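Slr0280 protein (Synechocystis sp., PDB 5H3K) is of unknown function but belongs to the phosphodiester glycosidase (NAGPA-like) family, so it may hydrolyse a sugar phosphodiester bond. Local coordinates at residues 48-53 against 69-74; 65-70 against 142-147; 78-83 against 125-130. All blocks are in the same frame, centred on the assembly; numbering follows the deposited sequence.

Interaction 1 (48-53 against 69-74)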
loop_
_atom_site.group_PDB
_atom_site.type_symbol
_atom_site.label_atom_id
_atom_site.label_comp_id
_atom_site.label_asym_id
_atom_site.label_seq_id
_atom_site.Cartn_x
_atom_site.Cartn_y
_atom_site.Cartn_z
ATOM N N ASP A 48 -25.288 0.703 9.235
ATOM C CA ASP A 48 -24.474 0.405 10.416
ATOM C C ASP A 48 -24.359 1.599 11.376
ATOM O O ASP A 48 -24.164 1.431 12.585
ATOM C CB ASP A 48 -23.077 -0.056 9.992
ATOM C CG ASP A 48 -23.118 -1.208 9.002
ATOM O OD1 ASP A 48 -23.019 -2.377 9.435
ATOM O OD2 ASP A 48 -23.245 -0.940 7.787
ATOM N N PHE A 49 -24.502 2.802 10.834
ATOM C CA PHE A 49 -24.204 4.012 11.581
ATOM C C PHE A 49 -25.327 5.030 11.468
ATOM O O PHE A 49 -25.958 5.142 10.419
ATOM C CB PHE A 49 -22.927 4.638 11.030
ATOM C CG PHE A 49 -21.685 3.849 11.320
ATOM C CD1 PHE A 49 -21.486 3.272 12.567
ATOM C CD2 PHE A 49 -20.709 3.693 10.346
ATOM C CE1 PHE A 49 -20.329 2.553 12.847
ATOM C CE2 PHE A 49 -19.546 2.971 10.610
ATOM C CZ PHE A 49 -19.358 2.401 11.862
ATOM N N ILE A 50 -25.561 5.778 12.543
ATOM C CA ILE A 50 -26.488 6.907 12.496
ATOM C C ILE A 50 -25.796 8.107 11.865
ATOM O O ILE A 50 -26.397 8.835 11.076
ATOM C CB ILE A 50 -27.013 7.277 13.892
ATOM C CG1 ILE A 50 -27.671 6.056 14.533
ATOM C CG2 ILE A 50 -28.019 8.423 13.794
ATOM C CD1 ILE A 50 -27.553 6.001 16.031
ATOM N N GLN A 51 -24.530 8.309 12.228
ATOM C CA GLN A 51 -23.672 9.279 11.560
ATOM C C GLN A 51 -22.298 8.664 11.339
ATOM O O GLN A 51 -21.901 7.750 12.055
ATOM C CB GLN A 51 -23.514 10.542 12.401
ATOM C CG GLN A 51 -24.735 11.433 12.438
ATOM C CD GLN A 51 -24.439 12.765 13.075
ATOM O OE1 GLN A 51 -23.728 13.593 12.504
ATOM N NE2 GLN A 51 -24.968 12.980 14.271
ATOM N N GLN A 52 -21.564 9.185 10.365
ATOM C CA GLN A 52 -20.230 8.666 10.077
ATOM C C GLN A 52 -19.434 9.654 9.244
ATOM O O GLN A 52 -20.010 10.512 8.562
ATOM C CB GLN A 52 -20.332 7.334 9.333
ATOM C CG GLN A 52 -21.046 7.442 8.005
ATOM C CD GLN A 52 -21.356 6.093 7.412
ATOM O OE1 GLN A 52 -22.516 5.688 7.334
ATOM N NE2 GLN A 52 -20.322 5.385 6.987
ATOM N N GLY A 53 -18.111 9.528 9.295
ATOM C CA GLY A 53 -17.248 10.399 8.519
ATOM C C GLY A 53 -15.813 9.909 8.448
ATOM O O GLY A 53 -15.464 8.870 9.021
ATOM N N GLN A 69 -20.933 6.578 14.550
ATOM C CA GLN A 69 -21.708 6.590 15.780
ATOM C C GLN A 69 -22.951 5.741 15.604
ATOM O O GLN A 69 -23.568 5.744 14.536
ATOM C CB GLN A 69 -22.081 8.025 16.183
ATOM C CG GLN A 69 -20.933 8.803 16.797
ATOM C CD GLN A 69 -21.311 10.230 17.163
ATOM O OE1 GLN A 69 -22.142 10.857 16.503
ATOM N NE2 GLN A 69 -20.698 10.748 18.223
ATOM N N TRP A 70 -23.305 5.003 16.653
ATOM C CA TRP A 70 -24.468 4.130 16.599
ATOM C C TRP A 70 -25.182 4.052 17.943
ATOM O O TRP A 70 -24.687 4.557 18.954
ATOM C CB TRP A 70 -24.073 2.725 16.129
ATOM C CG TRP A 70 -23.164 1.999 17.075
ATOM C CD1 TRP A 70 -23.529 1.119 18.051
ATOM C CD2 TRP A 70 -21.735 2.089 17.129
ATOM N NE1 TRP A 70 -22.415 0.649 18.707
ATOM C CE2 TRP A 70 -21.301 1.237 18.166
ATOM C CE3 TRP A 70 -20.781 2.819 16.411
ATOM C CZ2 TRP A 70 -19.950 1.084 18.495
ATOM C CZ3 TRP A 70 -19.438 2.665 16.741
ATOM C CH2 TRP A 70 -19.038 1.806 17.772
ATOM N N GLN A 71 -26.347 3.407 17.938
ATOM C CA GLN A 71 -27.160 3.225 19.136
ATOM C C GLN A 71 -26.933 1.855 19.756
ATOM O O GLN A 71 -27.049 0.830 19.082
ATOM C CB GLN A 71 -28.640 3.355 18.778
ATOM C CG GLN A 71 -29.220 4.740 18.938
ATOM C CD GLN A 71 -30.538 4.707 19.689
ATOM O OE1 GLN A 71 -30.561 4.818 20.916
ATOM N NE2 GLN A 71 -31.641 4.525 18.961
ATOM N N GLU A 72 -26.626 1.830 21.046
ATOM C CA GLU A 72 -26.430 0.565 21.737
ATOM C C GLU A 72 -26.854 0.689 23.199
ATOM O O GLU A 72 -26.223 1.407 23.981
ATOM C CB GLU A 72 -24.969 0.106 21.623
ATOM C CG GLU A 72 -24.749 -1.349 21.994
ATOM C CD GLU A 72 -23.285 -1.758 21.985
ATOM O OE1 GLU A 72 -22.501 -1.207 21.177
ATOM O OE2 GLU A 72 -22.918 -2.636 22.798
ATOM N N GLY A 73 -27.928 -0.011 23.563
ATOM C CA GLY A 73 -28.451 0.050 24.916
ATOM C C GLY A 73 -28.989 1.433 25.231
ATOM O O GLY A 73 -28.711 1.997 26.295
ATOM N N GLY A 74 -29.747 1.987 24.288
ATOM C CA GLY A 74 -30.315 3.315 24.435
ATOM C C GLY A 74 -29.310 4.458 24.471
ATOM O O GLY A 74 -29.688 5.607 24.722
#
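The rings of Phe49 and Trp70 run alongside each other in the same direction, with Trp70 CE3 at the edge of the phenyl ring, 3.6 Å from Phe49 CE1. Their planes are inclined at 37° and the centroid of the phenyl ring is 6.0 Å from that of the indole's six-membered ring, so the rings meet obliquely. Gln52 NE2 lies in the plane of the phenyl ring at its rim, while Tyr124 makes an edge-to-face pair with it. On Trp70 the in-plane partner is Glu72: NE1 gives a nearly straight hydrogen bond of 3.1 Å to Glu72 OE1, on the lone pair facing away from the other carboxylate oxygen. Arg117 adds a cation-pi contact.

At the base of the two side chains the backbone forms a classic beta bulge. Ile50 N donates to Gln69 O at 2.8 Å, and Gln69 N donates to Gln51 O at 2.9 Å, so two residues of 48-53 face the single residue Gln69. Ile50 CG1 sits beside the backbone N (chi1 -56°), and from there CD1 reaches along the other chain to lie 3.6 Å from Gln71 CG. On the opposite face from the rings, Gln51 and Gln69 extend together with their amides steeply turned against each other; Gln69 NE2 bonds instead to Thr78 and Leu137.

Strand 51-53 thus joins strand 61-72 antiparallel, with Val119 of strand 112-119 touching Phe49, and Ala139 of strand 138-140 touching both glutamines.

Interaction 2 (65-70 against 142-147)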
loop_
_atom_site.group_PDB
_atom_site.type_symbol
_atom_site.label_atom_id
_atom_site.label_comp_id
_atom_site.label_asym_id
_atom_site.label_seq_id
_atom_site.Cartn_x
_atom_site.Cartn_y
_atom_site.Cartn_z
ATOM N N VAL A 65 -9.272 10.281 9.916
ATOM C CA VAL A 65 -9.595 9.158 10.788
ATOM C C VAL A 65 -11.054 8.765 10.569
ATOM O O VAL A 65 -11.949 9.610 10.690
ATOM C CB VAL A 65 -9.400 9.500 12.286
ATOM C CG1 VAL A 65 -9.874 8.335 13.160
ATOM C CG2 VAL A 65 -7.949 9.837 12.590
ATOM N N ALA A 66 -11.300 7.496 10.246
ATOM C CA ALA A 66 -12.673 7.033 10.073
ATOM C C ALA A 66 -13.384 6.984 11.425
ATOM O O ALA A 66 -12.815 6.530 12.423
ATOM C CB ALA A 66 -12.693 5.657 9.409
ATOM N N TRP A 67 -14.627 7.451 11.461
ATOM C CA TRP A 67 -15.429 7.355 12.674
ATOM C C TRP A 67 -16.869 7.010 12.329
ATOM O O TRP A 67 -17.331 7.227 11.199
ATOM C CB TRP A 67 -15.371 8.660 13.482
ATOM C CG TRP A 67 -15.938 9.804 12.736
ATOM C CD1 TRP A 67 -15.272 10.641 11.894
ATOM C CD2 TRP A 67 -17.304 10.242 12.748
ATOM N NE1 TRP A 67 -16.140 11.572 11.375
ATOM C CE2 TRP A 67 -17.392 11.351 11.886
ATOM C CE3 TRP A 67 -18.458 9.805 13.405
ATOM C CZ2 TRP A 67 -18.593 12.029 11.660
ATOM C CZ3 TRP A 67 -19.648 10.483 13.183
ATOM C CH2 TRP A 67 -19.706 11.577 12.313
ATOM N N GLY A 68 -17.566 6.446 13.306
ATOM C CA GLY A 68 -18.985 6.177 13.172
ATOM C C GLY A 68 -19.654 6.215 14.534
ATOM O O GLY A 68 -19.019 5.935 15.554
ATOM N N GLN A 69 -20.933 6.578 14.550
ATOM C CA GLN A 69 -21.708 6.590 15.780
ATOM C C GLN A 69 -22.951 5.741 15.604
ATOM O O GLN A 69 -23.568 5.744 14.536
ATOM C CB GLN A 69 -22.081 8.025 16.183
ATOM C CG GLN A 69 -20.933 8.803 16.797
ATOM C CD GLN A 69 -21.311 10.230 17.163
ATOM O OE1 GLN A 69 -22.142 10.857 16.503
ATOM N NE2 GLN A 69 -20.698 10.748 18.223
ATOM N N TRP A 70 -23.305 5.003 16.653
ATOM C CA TRP A 70 -24.468 4.130 16.599
ATOM C C TRP A 70 -25.182 4.052 17.943
ATOM O O TRP A 70 -24.687 4.557 18.954
ATOM C CB TRP A 70 -24.073 2.725 16.129
ATOM C CG TRP A 70 -23.164 1.999 17.075
ATOM C CD1 TRP A 70 -23.529 1.119 18.051
ATOM C CD2 TRP A 70 -21.735 2.089 17.129
ATOM N NE1 TRP A 70 -22.415 0.649 18.707
ATOM C CE2 TRP A 70 -21.301 1.237 18.166
ATOM C CE3 TRP A 70 -20.781 2.819 16.411
ATOM C CZ2 TRP A 70 -19.950 1.084 18.495
ATOM C CZ3 TRP A 70 -19.438 2.665 16.741
ATOM C CH2 TRP A 70 -19.038 1.806 17.772
ATOM N N ASN A 142 -19.209 15.531 8.390
ATOM C CA ASN A 142 -18.211 14.513 8.112
ATOM C C ASN A 142 -17.095 14.482 9.168
ATOM O O ASN A 142 -16.257 13.572 9.180
ATOM C CB ASN A 142 -17.642 14.737 6.709
ATOM C CG ASN A 142 -16.602 13.713 6.329
ATOM O OD1 ASN A 142 -16.906 12.532 6.169
ATOM N ND2 ASN A 142 -15.357 14.161 6.169
ATOM N N THR A 143 -17.109 15.463 10.070
ATOM C CA THR A 143 -16.023 15.636 11.030
ATOM C C THR A 143 -16.452 15.440 12.491
ATOM O O THR A 143 -17.326 16.149 12.992
ATOM C CB THR A 143 -15.385 17.026 10.891
ATOM O OG1 THR A 143 -14.933 17.209 9.544
ATOM C CG2 THR A 143 -14.201 17.160 11.843
ATOM N N LEU A 144 -15.838 14.476 13.171
ATOM C CA LEU A 144 -16.097 14.269 14.592
ATOM C C LEU A 144 -15.184 15.186 15.393
ATOM O O LEU A 144 -13.960 15.125 15.256
ATOM C CB LEU A 144 -15.838 12.813 14.983
ATOM C CG LEU A 144 -15.953 12.409 16.463
ATOM C CD1 LEU A 144 -17.393 12.505 16.964
ATOM C CD2 LEU A 144 -15.435 10.995 16.658
ATOM N N VAL A 145 -15.758 16.040 16.235
ATOM C CA VAL A 145 -14.943 16.964 17.010
ATOM C C VAL A 145 -14.486 16.317 18.310
ATOM O O VAL A 145 -15.305 15.966 19.163
ATOM C CB VAL A 145 -15.707 18.278 17.311
ATOM C CG1 VAL A 145 -14.810 19.252 18.075
ATOM C CG2 VAL A 145 -16.200 18.904 16.016
ATOM N N MET A 146 -13.175 16.152 18.460
ATOM C CA MET A 146 -12.629 15.510 19.647
ATOM C C MET A 146 -12.720 16.453 20.847
ATOM O O MET A 146 -12.619 17.675 20.701
ATOM C CB MET A 146 -11.185 15.052 19.412
ATOM C CG MET A 146 -11.023 14.092 18.234
ATOM S SD MET A 146 -12.042 12.604 18.394
ATOM C CE MET A 146 -11.355 11.909 19.891
ATOM N N PRO A 147 -12.916 15.889 22.043
ATOM C CA PRO A 147 -13.163 16.747 23.201
ATOM C C PRO A 147 -11.883 17.414 23.685
ATOM O O PRO A 147 -10.784 16.909 23.443
ATOM C CB PRO A 147 -13.681 15.764 24.256
ATOM C CG PRO A 147 -13.023 14.452 23.902
ATOM C CD PRO A 147 -12.881 14.455 22.400
#
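Trp67 and Leu144 meet within the N-terminal mixed sheet, where strand 143-145 crosses strand 61-72. The two strand segments cross at 78°, their axes 8.0 Å apart at the closest point. They do not pair directly; strand 55-58 bonds to both, and side chains fill the space between them.

Trp67 and Leu144 carry the contact. Leu144 CB stands almost straight above the five-membered ring of Trp67, 3.6 Å from the centroid, a CH-pi contact over one face. Leu144 CD2 reaches back to the root of the side chain, 3.9 Å from Trp67 CB. A chi1 of 63° places the indole between the backbone N and the carbonyl carbon, and a nearly perpendicular chi2 turns the NE1 edge to Asn142. There NE1 donates to Asn142 O at 3.0 Å, with an N-H...O angle of 154°. The oxygen lies close to the indole plane, but the N-H arrives well above the plane of the carbonyl and not on a lone pair. The other branch of the leucine, CD1, approaches Gln69 NE2 at 3.9 Å, a van der Waals touch; the polar partners of that amide are Thr78 and Leu137. Leu144 also packs on Thr78 and Leu80, and Trp67 on Leu80, both from strand 75-81. Asn142 itself is tied to Asn54 through ND2.

A leucine in place of Trp67 would probably leave Asn142 O without this donor and open a gap beneath Leu144 CB. The chemistry is mixed: one hydrogen bond satisfies the buried indole N-H and helps, with the leucine on its face, to hold the ring's rotation, while the flat pi face of the pyrrole ring gives the leucine a close-fitting bed.

Interaction 3 (78-83 against 125-130)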
loop_
_atom_site.group_PDB
_atom_site.type_symbol
_atom_site.label_atom_id
_atom_site.label_comp_id
_atom_site.label_asym_id
_atom_site.label_seq_id
_atom_site.Cartn_x
_atom_site.Cartn_y
_atom_site.Cartn_z
ATOM N N THR A 78 -19.560 5.967 20.144
ATOM C CA THR A 78 -18.669 6.494 19.116
ATOM C C THR A 78 -17.515 5.543 18.895
ATOM O O THR A 78 -16.843 5.123 19.854
ATOM C CB THR A 78 -18.100 7.870 19.495
ATOM O OG1 THR A 78 -19.177 8.769 19.788
ATOM C CG2 THR A 78 -17.266 8.435 18.333
ATOM N N GLY A 79 -17.284 5.206 17.628
ATOM C CA GLY A 79 -16.204 4.313 17.254
ATOM C C GLY A 79 -15.231 5.007 16.314
ATOM O O GLY A 79 -15.642 5.815 15.488
ATOM N N LEU A 80 -13.942 4.701 16.451
ATOM C CA LEU A 80 -12.910 5.258 15.577
ATOM C C LEU A 80 -12.157 4.098 14.929
ATOM O O LEU A 80 -11.909 3.088 15.584
ATOM C CB LEU A 80 -11.908 6.079 16.392
ATOM C CG LEU A 80 -12.458 7.191 17.279
ATOM C CD1 LEU A 80 -11.312 7.986 17.867
ATOM C CD2 LEU A 80 -13.356 8.086 16.480
ATOM N N GLY A 81 -11.793 4.236 13.656
ATOM C CA GLY A 81 -10.928 3.243 13.022
ATOM C C GLY A 81 -9.698 2.982 13.870
ATOM O O GLY A 81 -9.025 3.930 14.297
ATOM N N ASP A 82 -9.411 1.710 14.145
ATOM C CA ASP A 82 -8.385 1.377 15.130
ATOM C C ASP A 82 -7.004 1.933 14.803
ATOM O O ASP A 82 -6.341 2.535 15.660
ATOM C CB ASP A 82 -8.357 -0.146 15.442
ATOM C CG ASP A 82 -7.894 -1.023 14.273
ATOM O OD1 ASP A 82 -7.940 -0.631 13.077
ATOM O OD2 ASP A 82 -7.486 -2.168 14.578
ATOM N N THR A 83 -6.580 1.762 13.554
ATOM C CA THR A 83 -5.260 2.228 13.158
ATOM C C THR A 83 -5.233 3.752 13.164
ATOM O O THR A 83 -4.177 4.369 13.364
ATOM C CB THR A 83 -4.843 1.650 11.789
ATOM O OG1 THR A 83 -5.875 1.897 10.828
ATOM C CG2 THR A 83 -4.630 0.151 11.889
ATOM N N LEU A 125 -13.189 1.027 16.914
ATOM C CA LEU A 125 -13.075 0.817 18.359
ATOM C C LEU A 125 -14.046 1.736 19.095
ATOM O O LEU A 125 -14.065 2.941 18.861
ATOM C CB LEU A 125 -11.636 1.071 18.851
ATOM C CG LEU A 125 -10.469 0.279 18.240
ATOM C CD1 LEU A 125 -9.140 0.615 18.936
ATOM C CD2 LEU A 125 -10.707 -1.232 18.264
ATOM N N ASP A 126 -14.860 1.167 19.979
ATOM C CA ASP A 126 -15.832 1.950 20.750
ATOM C C ASP A 126 -15.086 2.704 21.850
ATOM O O ASP A 126 -14.679 2.115 22.861
ATOM C CB ASP A 126 -16.902 1.012 21.335
ATOM C CG ASP A 126 -18.022 1.758 22.062
ATOM O OD1 ASP A 126 -17.776 2.846 22.620
ATOM O OD2 ASP A 126 -19.159 1.238 22.086
ATOM N N VAL A 127 -14.894 4.006 21.643
ATOM C CA VAL A 127 -14.100 4.820 22.567
ATOM C C VAL A 127 -14.973 5.632 23.528
ATOM O O VAL A 127 -14.472 6.506 24.240
ATOM C CB VAL A 127 -13.147 5.782 21.808
ATOM C CG1 VAL A 127 -12.157 4.987 20.951
ATOM C CG2 VAL A 127 -13.943 6.763 20.958
ATOM N N THR A 128 -16.271 5.325 23.549
ATOM C CA THR A 128 -17.243 6.086 24.345
ATOM C C THR A 128 -16.879 6.154 25.828
ATOM O O THR A 128 -16.853 7.237 26.416
ATOM C CB THR A 128 -18.668 5.509 24.206
ATOM O OG1 THR A 128 -18.944 5.239 22.830
ATOM C CG2 THR A 128 -19.701 6.494 24.731
ATOM N N SER A 129 -16.591 5.004 26.428
ATOM C CA SER A 129 -16.237 4.964 27.845
ATOM C C SER A 129 -14.856 5.532 28.106
ATOM O O SER A 129 -14.635 6.245 29.093
ATOM C CB SER A 129 -16.317 3.539 28.381
ATOM O OG SER A 129 -17.670 3.143 28.510
ATOM N N LEU A 130 -13.926 5.199 27.216
ATOM C CA LEU A 130 -12.549 5.660 27.315
ATOM C C LEU A 130 -12.483 7.168 27.490
ATOM O O LEU A 130 -11.701 7.679 28.289
ATOM C CB LEU A 130 -11.789 5.275 26.045
ATOM C CG LEU A 130 -10.296 5.585 26.003
ATOM C CD1 LEU A 130 -9.564 4.793 27.068
ATOM C CD2 LEU A 130 -9.746 5.258 24.626
#
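Thr128 OG1 is gripped from two sides. It accepts Thr78 N at 2.9 Å, a nearly straight bond with an N-H...O angle of 165°. It also donates to Asp126 OD1 at 2.7 Å. The same OD1 takes Thr128 N at 3.0 Å, closing an Asx turn. With chi1 at -175° the Asp126 carboxylate extends away from its own N and toward Thr128 N, and OD2 pairs with Arg77 in a salt bridge. At this point 125-130 is leaving the sheet, so the threonine hydroxyl serves Thr78 N where a backbone carbonyl would otherwise be expected.

Just past the end of strand 122-126, Val127 N donates to Thr78 O. Within the sheet Leu80 and Leu125 form an antiparallel hydrogen-bonded pair, Leu125 N to Leu80 O being 2.8 Å and Leu80 N to Leu125 O 3.0 Å. Next to it Gly79 faces Asp126 as a non-hydrogen-bonded pair. The strands come very close here: Gly79 CA lies 3.0 Å from Leu125 O in a CA-H...O contact.

Packing takes over farther out. Leu80 CG meets Val127 CG2 at 4.0 Å, the two side chains crossing at about a right angle. Past the strand end, the isobutyl group of Leu125 lies against Asp82, with Leu125 CG 3.5 Å from Asp82 CB.

Gly81 is the N-cap of helix 82-89, which packs on Leu80 through Ala85 and Leu89. Asp82 forms a salt bridge to Arg123 and accepts from Trp275 on strand 271-276. Strand 75-81 lies between strands 61-72 and 122-126, while Leu125 reaches Leu114 and Ala116 of strand 112-119.

All three interactions belong to the N-terminal mixed sheet, with centres 9 to 12 Å apart, and strand 61-72 connects them. Interactions 1 and 2 share its residues Gln69 and Trp70, and Gly53 O meets Trp67 N at 2.9 Å. Interaction 3 lies on the next strand and is nested within the chain loop that interaction 2 closes. Gly68 O to Gly79 N and Ala66 O to Gly81 N, both 2.8 Å, join those two. Interactions 1 and 3 are linked by the bond from Gln69 NE2 to Thr78 OG1, 2.9 Å long, while Trp70 CZ3 packs 3.4 Å from Gly79 N. No active site is known at any of the three.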